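Local coordinates for 6-aminohexanoate-cyclic-dimer hydrolase (Arthrobacter sp., PDB 3A2Q), which hydrolyses one amide bond of the cyclic dimer of 6-aminohexanoic acid, a nylon-6 by-product, to give the linear dimer, at residues E365-W377 with F424-I436. The protein carries 1 engineered substitution. Numbering follows the deposited sequence.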
ATOM      1  N   GLU A 365      20.282  -5.003  12.343  1.00 27.98           N
ATOM      2  CA  GLU A 365      19.252  -4.928  13.379  1.00 27.28           C
ATOM      3  C   GLU A 365      17.888  -5.306  12.811  1.00 27.33           C
ATOM      4  O   GLU A 365      17.070  -5.914  13.498  1.00 27.59           O
ATOM      5  CB  GLU A 365      19.192  -3.521  13.988  1.00 29.31           C
ATOM      6  CG  GLU A 365      20.314  -3.235  14.985  1.00 35.16           C
ATOM      7  CD  GLU A 365      20.468  -4.336  16.026  1.00 42.35           C
ATOM      8  OE1 GLU A 365      19.474  -4.665  16.705  1.00 46.48           O
ATOM      9  OE2 GLU A 365      21.583  -4.878  16.167  1.00 49.84           O
ATOM     10  N   LEU A 366      17.645  -4.944  11.556  1.00 26.65           N
ATOM     11  CA  LEU A 366      16.379  -5.280  10.921  1.00 26.43           C
ATOM     12  C   LEU A 366      16.289  -6.791  10.716  1.00 25.89           C
ATOM     13  O   LEU A 366      15.245  -7.393  10.973  1.00 24.74           O
ATOM     14  CB  LEU A 366      16.237  -4.569   9.571  1.00 25.39           C
ATOM     15  CG  LEU A 366      16.223  -3.036   9.560  1.00 27.63           C
ATOM     16  CD1 LEU A 366      15.765  -2.563   8.192  1.00 29.43           C
ATOM     17  CD2 LEU A 366      15.294  -2.501  10.631  1.00 27.62           C
ATOM     18  N   ARG A 367      17.381  -7.402  10.259  1.00 23.57           N
ATOM     19  CA  ARG A 367      17.382  -8.843  10.024  1.00 22.57           C
ATOM     20  C   ARG A 367      17.156  -9.582  11.339  1.00 23.64           C
ATOM     21  O   ARG A 367      16.415 -10.557  11.389  1.00 24.22           O
ATOM     22  CB  ARG A 367      18.707  -9.307   9.396  1.00 22.54           C
ATOM     23  CG  ARG A 367      19.139  -8.542   8.150  1.00 25.67           C
ATOM     24  CD  ARG A 367      17.994  -8.302   7.172  1.00 28.57           C
ATOM     25  NE  ARG A 367      18.480  -7.670   5.948  1.00 28.12           N
ATOM     26  CZ  ARG A 367      17.767  -6.847   5.184  1.00 25.79           C
ATOM     27  NH1 ARG A 367      16.516  -6.541   5.511  1.00 22.69           N
ATOM     28  NH2 ARG A 367      18.310  -6.331   4.089  1.00 24.63           N
ATOM     29  N   TYR A 368      17.796  -9.116  12.407  1.00 26.51           N
ATOM     30  CA  TYR A 368      17.632  -9.773  13.695  1.00 26.62           C
ATOM     31  C   TYR A 368      16.196  -9.668  14.183  1.00 27.19           C
ATOM     32  O   TYR A 368      15.643 -10.640  14.688  1.00 27.42           O
ATOM     33  CB  TYR A 368      18.600  -9.190  14.731  1.00 31.18           C
ATOM     34  CG  TYR A 368      19.940  -9.903  14.757  1.00 35.84           C
ATOM     35  CD1 TYR A 368      20.008 -11.281  14.960  1.00 33.74           C
ATOM     36  CD2 TYR A 368      21.140  -9.208  14.570  1.00 37.28           C
ATOM     37  CE1 TYR A 368      21.230 -11.956  14.973  1.00 35.36           C
ATOM     38  CE2 TYR A 368      22.374  -9.876  14.583  1.00 32.07           C
ATOM     39  CZ  TYR A 368      22.407 -11.252  14.784  1.00 39.03           C
ATOM     40  OH  TYR A 368      23.605 -11.934  14.791  1.00 38.43           O
ATOM     41  N   TYR A 369      15.583  -8.501  14.017  1.00 28.06           N
ATOM     42  CA  TYR A 369      14.205  -8.324  14.454  1.00 26.49           C
ATOM     43  C   TYR A 369      13.291  -9.223  13.627  1.00 24.64           C
ATOM     44  O   TYR A 369      12.391  -9.872  14.164  1.00 25.08           O
ATOM     45  CB  TYR A 369      13.775  -6.869  14.302  1.00 26.33           C
ATOM     46  CG  TYR A 369      12.401  -6.614  14.864  1.00 25.75           C
ATOM     47  CD1 TYR A 369      12.184  -6.582  16.244  1.00 23.16           C
ATOM     48  CD2 TYR A 369      11.307  -6.447  14.020  1.00 29.25           C
ATOM     49  CE1 TYR A 369      10.901  -6.392  16.767  1.00 28.53           C
ATOM     50  CE2 TYR A 369      10.025  -6.255  14.529  1.00 27.86           C
ATOM     51  CZ  TYR A 369       9.827  -6.229  15.900  1.00 29.74           C
ATOM     52  OH  TYR A 369       8.554  -6.038  16.391  1.00 27.34           O
ATOM     53  N   ALA A 370      13.527  -9.262  12.319  1.00 24.38           N
ATOM     54  CA  ALA A 370      12.733 -10.100  11.426  1.00 25.44           C
ATOM     55  C   ALA A 370      12.730 -11.525  11.967  1.00 23.23           C
ATOM     56  O   ALA A 370      11.695 -12.184  12.014  1.00 25.89           O
ATOM     57  CB  ALA A 370      13.324 -10.078  10.022  1.00 24.25           C
ATOM     58  N   GLY A 371      13.902 -11.999  12.373  1.00 26.10           N
ATOM     59  CA  GLY A 371      13.997 -13.344  12.904  1.00 26.23           C
ATOM     60  C   GLY A 371      13.139 -13.543  14.141  1.00 28.22           C
ATOM     61  O   GLY A 371      12.440 -14.550  14.257  1.00 27.14           O
ATOM     62  N   LYS A 372      13.186 -12.588  15.065  1.00 26.46           N
ATOM     63  CA  LYS A 372      12.400 -12.701  16.289  1.00 27.39           C
ATOM     64  C   LYS A 372      10.920 -12.799  15.955  1.00 29.71           C
ATOM     65  O   LYS A 372      10.195 -13.601  16.543  1.00 27.83           O
ATOM     66  CB  LYS A 372      12.645 -11.503  17.215  1.00 31.96           C
ATOM     67  CG  LYS A 372      14.079 -11.376  17.726  1.00 40.86           C
ATOM     68  CD  LYS A 372      14.178 -10.410  18.909  1.00 44.53           C
ATOM     69  CE  LYS A 372      13.613  -9.034  18.574  1.00 49.24           C
ATOM     70  NZ  LYS A 372      13.526  -8.155  19.778  1.00 53.99           N
ATOM     71  N   VAL A 373      10.476 -11.990  14.999  1.00 25.82           N
ATOM     72  CA  VAL A 373       9.079 -12.002  14.598  1.00 24.20           C
ATOM     73  C   VAL A 373       8.678 -13.333  13.962  1.00 24.05           C
ATOM     74  O   VAL A 373       7.705 -13.959  14.375  1.00 23.08           O
ATOM     75  CB  VAL A 373       8.770 -10.881  13.582  1.00 26.20           C
ATOM     76  CG1 VAL A 373       7.363 -11.058  13.055  1.00 21.08           C
ATOM     77  CG2 VAL A 373       8.924  -9.508  14.237  1.00 22.77           C
ATOM     78  N   GLU A 374       9.434 -13.760  12.957  1.00 21.84           N
ATOM     79  CA  GLU A 374       9.125 -15.005  12.248  1.00 24.13           C
ATOM     80  C   GLU A 374       9.129 -16.269  13.100  1.00 23.96           C
ATOM     81  O   GLU A 374       8.449 -17.236  12.773  1.00 27.20           O
ATOM     82  CB  GLU A 374      10.084 -15.200  11.074  1.00 25.99           C
ATOM     83  CG  GLU A 374       9.948 -14.168   9.975  1.00 24.28           C
ATOM     84  CD  GLU A 374      10.611 -14.621   8.689  1.00 33.88           C
ATOM     85  OE1 GLU A 374       9.994 -15.424   7.956  1.00 30.57           O
ATOM     86  OE2 GLU A 374      11.754 -14.188   8.419  1.00 30.02           O
ATOM     87  N   ARG A 375       9.892 -16.265  14.187  1.00 25.73           N
ATOM     88  CA  ARG A 375       9.958 -17.430  15.061  1.00 24.01           C
ATOM     89  C   ARG A 375       8.606 -17.821  15.653  1.00 28.70           C
ATOM     90  O   ARG A 375       8.426 -18.960  16.076  1.00 27.93           O
ATOM     91  CB  ARG A 375      10.966 -17.196  16.185  1.00 28.93           C
ATOM     92  CG  ARG A 375      12.388 -17.601  15.821  1.00 36.91           C
ATOM     93  CD  ARG A 375      13.295 -17.582  17.042  1.00 44.19           C
ATOM     94  NE  ARG A 375      14.078 -16.354  17.147  1.00 51.15           N
ATOM     95  CZ  ARG A 375      15.101 -16.053  16.352  1.00 51.75           C
ATOM     96  NH1 ARG A 375      15.470 -16.889  15.390  1.00 57.68           N
ATOM     97  NH2 ARG A 375      15.759 -14.916  16.521  1.00 52.11           N
ATOM     98  N   TRP A 376       7.661 -16.883  15.683  1.00 28.15           N
ATOM     99  CA  TRP A 376       6.321 -17.153  16.214  1.00 28.27           C
ATOM    100  C   TRP A 376       5.596 -18.128  15.288  1.00 29.80           C
ATOM    101  O   TRP A 376       4.884 -19.026  15.747  1.00 31.28           O
ATOM    102  CB  TRP A 376       5.517 -15.850  16.316  1.00 26.90           C
ATOM    103  CG  TRP A 376       4.193 -15.977  17.027  1.00 25.91           C
ATOM    104  CD1 TRP A 376       3.993 -16.218  18.360  1.00 27.93           C
ATOM    105  CD2 TRP A 376       2.891 -15.827  16.448  1.00 27.68           C
ATOM    106  NE1 TRP A 376       2.647 -16.220  18.646  1.00 27.40           N
ATOM    107  CE2 TRP A 376       1.948 -15.984  17.491  1.00 23.88           C
ATOM    108  CE3 TRP A 376       2.429 -15.574  15.150  1.00 24.50           C
ATOM    109  CZ2 TRP A 376       0.570 -15.895  17.274  1.00 28.88           C
ATOM    110  CZ3 TRP A 376       1.057 -15.484  14.935  1.00 29.03           C
ATOM    111  CH2 TRP A 376       0.144 -15.645  15.993  1.00 28.15           C
ATOM    112  N   TRP A 377       5.783 -17.946  13.981  1.00 26.25           N
ATOM    113  CA  TRP A 377       5.155 -18.812  12.985  1.00 27.90           C
ATOM    114  C   TRP A 377       5.890 -20.150  12.975  1.00 30.60           C
ATOM    115  O   TRP A 377       5.292 -21.207  12.778  1.00 30.14           O
ATOM    116  CB  TRP A 377       5.219 -18.157  11.604  1.00 26.61           C
ATOM    117  CG  TRP A 377       4.135 -17.131  11.381  1.00 28.04           C
ATOM    118  CD1 TRP A 377       2.954 -17.322  10.725  1.00 26.66           C
ATOM    119  CD2 TRP A 377       4.117 -15.774  11.854  1.00 25.00           C
ATOM    120  NE1 TRP A 377       2.199 -16.170  10.759  1.00 28.47           N
ATOM    121  CE2 TRP A 377       2.889 -15.205  11.446  1.00 25.39           C
ATOM    122  CE3 TRP A 377       5.020 -14.985  12.586  1.00 26.51           C
ATOM    123  CZ2 TRP A 377       2.538 -13.883  11.744  1.00 26.15           C
ATOM    124  CZ3 TRP A 377       4.673 -13.669  12.884  1.00 21.37           C
ATOM    125  CH2 TRP A 377       3.439 -13.132  12.463  1.00 26.15           C
ATOM    126  N   PHE A 424       1.283  -0.942  13.840  1.00 22.30           N
ATOM    127  CA  PHE A 424       0.902  -2.341  13.623  1.00 23.54           C
ATOM    128  C   PHE A 424       1.196  -2.857  12.205  1.00 23.22           C
ATOM    129  O   PHE A 424       0.942  -4.027  11.901  1.00 23.41           O
ATOM    130  CB  PHE A 424      -0.587  -2.538  13.924  1.00 21.75           C
ATOM    131  CG  PHE A 424      -0.915  -2.654  15.392  1.00 21.18           C
ATOM    132  CD1 PHE A 424      -0.012  -2.235  16.369  1.00 22.73           C
ATOM    133  CD2 PHE A 424      -2.150  -3.149  15.795  1.00 23.94           C
ATOM    134  CE1 PHE A 424      -0.339  -2.303  17.724  1.00 25.09           C
ATOM    135  CE2 PHE A 424      -2.486  -3.223  17.148  1.00 25.91           C
ATOM    136  CZ  PHE A 424      -1.577  -2.798  18.114  1.00 25.38           C
ATOM    137  N   THR A 425       1.728  -2.003  11.333  1.00 21.76           N
ATOM    138  CA  THR A 425       2.035  -2.447   9.977  1.00 21.39           C
ATOM    139  C   THR A 425       3.537  -2.558   9.718  1.00 24.94           C
ATOM    140  O   THR A 425       3.994  -3.483   9.045  1.00 21.81           O
ATOM    141  CB  THR A 425       1.425  -1.505   8.905  1.00 25.50           C
ATOM    142  OG1 THR A 425       1.697  -0.143   9.251  1.00 22.29           O
ATOM    143  CG2 THR A 425      -0.082  -1.716   8.785  1.00 20.59           C
ATOM    144  N   VAL A 426       4.309  -1.631  10.272  1.00 22.42           N
ATOM    145  CA  VAL A 426       5.750  -1.624  10.039  1.00 22.24           C
ATOM    146  C   VAL A 426       6.534  -2.880  10.456  1.00 22.68           C
ATOM    147  O   VAL A 426       7.524  -3.230   9.812  1.00 23.33           O
ATOM    148  CB  VAL A 426       6.401  -0.352  10.665  1.00 24.03           C
ATOM    149  CG1 VAL A 426       6.465  -0.467  12.166  1.00 26.81           C
ATOM    150  CG2 VAL A 426       7.778  -0.133  10.075  1.00 24.78           C
ATOM    151  N   PRO A 427       6.102  -3.589  11.517  1.00 22.13           N
ATOM    152  CA  PRO A 427       6.879  -4.781  11.875  1.00 23.19           C
ATOM    153  C   PRO A 427       6.978  -5.797  10.735  1.00 22.59           C
ATOM    154  O   PRO A 427       7.968  -6.514  10.618  1.00 23.27           O
ATOM    155  CB  PRO A 427       6.115  -5.352  13.071  1.00 24.38           C
ATOM    156  CG  PRO A 427       5.418  -4.174  13.649  1.00 21.31           C
ATOM    157  CD  PRO A 427       4.959  -3.418  12.430  1.00 21.63           C
ATOM    158  N   PHE A 428       5.953  -5.852   9.892  1.00 21.13           N
ATOM    159  CA  PHE A 428       5.935  -6.815   8.802  1.00 21.09           C
ATOM    160  C   PHE A 428       6.673  -6.376   7.550  1.00 24.31           C
ATOM    161  O   PHE A 428       6.904  -7.182   6.649  1.00 24.26           O
ATOM    162  CB  PHE A 428       4.484  -7.215   8.551  1.00 20.72           C
ATOM    163  CG  PHE A 428       3.799  -7.640   9.814  1.00 22.42           C
ATOM    164  CD1 PHE A 428       4.223  -8.792  10.480  1.00 25.44           C
ATOM    165  CD2 PHE A 428       2.884  -6.803  10.443  1.00 24.28           C
ATOM    166  CE1 PHE A 428       3.759  -9.095  11.757  1.00 20.21           C
ATOM    167  CE2 PHE A 428       2.414  -7.097  11.724  1.00 20.89           C
ATOM    168  CZ  PHE A 428       2.855  -8.245  12.383  1.00 24.29           C
ATOM    169  N   ASN A 429       7.046  -5.100   7.493  1.00 23.21           N
ATOM    170  CA  ASN A 429       7.857  -4.624   6.382  1.00 21.05           C
ATOM    171  C   ASN A 429       9.246  -5.128   6.749  1.00 21.67           C
ATOM    172  O   ASN A 429      10.033  -5.500   5.887  1.00 20.82           O
ATOM    173  CB  ASN A 429       7.915  -3.094   6.316  1.00 20.85           C
ATOM    174  CG  ASN A 429       6.636  -2.490   5.824  1.00 22.54           C
ATOM    175  OD1 ASN A 429       5.762  -2.137   6.613  1.00 19.83           O
ATOM    176  ND2 ASN A 429       6.504  -2.380   4.506  1.00 21.99           N
ATOM    177  N   VAL A 430       9.547  -5.133   8.046  1.00 21.38           N
ATOM    178  CA  VAL A 430      10.853  -5.608   8.493  1.00 22.21           C
ATOM    179  C   VAL A 430      10.987  -7.121   8.350  1.00 23.48           C
ATOM    180  O   VAL A 430      12.021  -7.604   7.907  1.00 22.67           O
ATOM    181  CB  VAL A 430      11.140  -5.205   9.953  1.00 23.39           C
ATOM    182  CG1 VAL A 430      12.452  -5.828  10.418  1.00 21.66           C
ATOM    183  CG2 VAL A 430      11.220  -3.688  10.053  1.00 25.79           C
ATOM    184  N   SER A 431       9.946  -7.873   8.707  1.00 25.04           N
ATOM    185  CA  SER A 431      10.016  -9.329   8.593  1.00 22.92           C
ATOM    186  C   SER A 431       9.816  -9.797   7.155  1.00 25.18           C
ATOM    187  O   SER A 431      10.273 -10.877   6.784  1.00 25.15           O
ATOM    188  CB  SER A 431       8.966  -9.999   9.488  1.00 22.65           C
ATOM    189  OG  SER A 431       7.669  -9.802   8.965  1.00 19.56           O
ATOM    190  N   GLY A 432       9.120  -8.994   6.352  1.00 20.69           N
ATOM    191  CA  GLY A 432       8.886  -9.358   4.964  1.00 22.77           C
ATOM    192  C   GLY A 432       7.706 -10.298   4.758  1.00 22.63           C
ATOM    193  O   GLY A 432       7.481 -10.775   3.647  1.00 22.28           O
ATOM    194  N   GLN A 433       6.946 -10.564   5.818  1.00 20.30           N
ATOM    195  CA  GLN A 433       5.797 -11.458   5.717  1.00 22.00           C
ATOM    196  C   GLN A 433       4.619 -10.834   4.995  1.00 22.19           C
ATOM    197  O   GLN A 433       4.400  -9.627   5.068  1.00 23.33           O
ATOM    198  CB  GLN A 433       5.348 -11.898   7.105  1.00 21.55           C
ATOM    199  CG  GLN A 433       6.359 -12.753   7.820  1.00 21.93           C
ATOM    200  CD  GLN A 433       6.111 -12.791   9.308  1.00 26.56           C
ATOM    201  OE1 GLN A 433       6.245 -11.780   9.993  1.00 27.18           O
ATOM    202  NE2 GLN A 433       5.744 -13.955   9.817  1.00 31.80           N
ATOM    203  N   PRO A 434       3.835 -11.658   4.286  1.00 21.44           N
ATOM    204  CA  PRO A 434       2.674 -11.151   3.554  1.00 21.03           C
ATOM    205  C   PRO A 434       1.620 -10.695   4.564  1.00 20.05           C
ATOM    206  O   PRO A 434       1.334 -11.392   5.541  1.00 20.61           O
ATOM    207  CB  PRO A 434       2.233 -12.358   2.727  1.00 18.79           C
ATOM    208  CG  PRO A 434       2.596 -13.514   3.614  1.00 20.90           C
ATOM    209  CD  PRO A 434       3.950 -13.124   4.163  1.00 20.93           C
ATOM    210  N   ALA A 435       1.048  -9.519   4.334  1.00 18.82           N
ATOM    211  CA  ALA A 435       0.057  -8.972   5.254  1.00 17.89           C
ATOM    212  C   ALA A 435      -1.001  -8.234   4.465  1.00 18.02           C
ATOM    213  O   ALA A 435      -0.687  -7.397   3.617  1.00 20.65           O
ATOM    214  CB  ALA A 435       0.729  -8.022   6.247  1.00 20.37           C
ATOM    215  N   ILE A 436      -2.259  -8.530   4.757  1.00 20.10           N
ATOM    216  CA  ILE A 436      -3.351  -7.909   4.030  1.00 19.05           C
ATOM    217  C   ILE A 436      -4.320  -7.186   4.956  1.00 21.34           C
ATOM    218  O   ILE A 436      -4.566  -7.625   6.083  1.00 20.38           O
ATOM    219  CB  ILE A 436      -4.114  -8.988   3.207  1.00 22.82           C
ATOM    220  CG1 ILE A 436      -5.077  -8.339   2.214  1.00 23.30           C
ATOM    221  CG2 ILE A 436      -4.876  -9.917   4.152  1.00 25.47           C
ATOM    222  CD1 ILE A 436      -5.636  -9.323   1.204  1.00 25.38           C
TER
HETATM  223  O   HOH W   1      14.640  -8.053   7.333  1.00 26.10           O
HETATM  224  O   HOH W   2      12.759 -12.047   6.771  1.00 27.11           O
HETATM  225  O   HOH W   3       7.527 -16.321   8.581  1.00 28.58           O
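Ala370 and Ser431 bring the two backbones within 4.0 Å, CA to CA, where the short helix 427-431 crosses the long helix of 365-377 at -103°, with 8.6 Å between the axes. The crossing is centred on two small residues: the methyl CB of Ala370 lies 3.7 Å from Ser431 CA. On one flank Val430 sends CG1 between the carbonyl O and CB of Leu366 and the ring edge of Tyr369, 3.8 Å from Tyr369 CD2; the torsion that sets this branch anti to its own backbone N (chi1 175°) aims it at the long helix.

On the other flank Gln433 is the central side chain. Its OE1 accepts a 2.6 Å hydrogen bond from Ser431 OG, which fixes the amide's rotation and leaves NE2 over one face of the Trp377 indole, 3.0 Å from CE3. The amide stands steeply to the ring, its plane turned 78° from it, while Trp376 lies over the opposite face. Val373 CG1 packs against the amide oxygen OE1 of Gln433, with Phe428 CE1 4.3 Å away.

No direct hydrogen bond joins the segments; waters do so instead, linking Arg367 to Val430 O and Glu374 OE2 to Ser431 O. Helix 308-331 packs on Leu366 and Val430, strands 383-387 and 448-455 meet Trp377 and Phe428, and the chain leaves through Gly432 into strand 435-442 of the central amidase sheet.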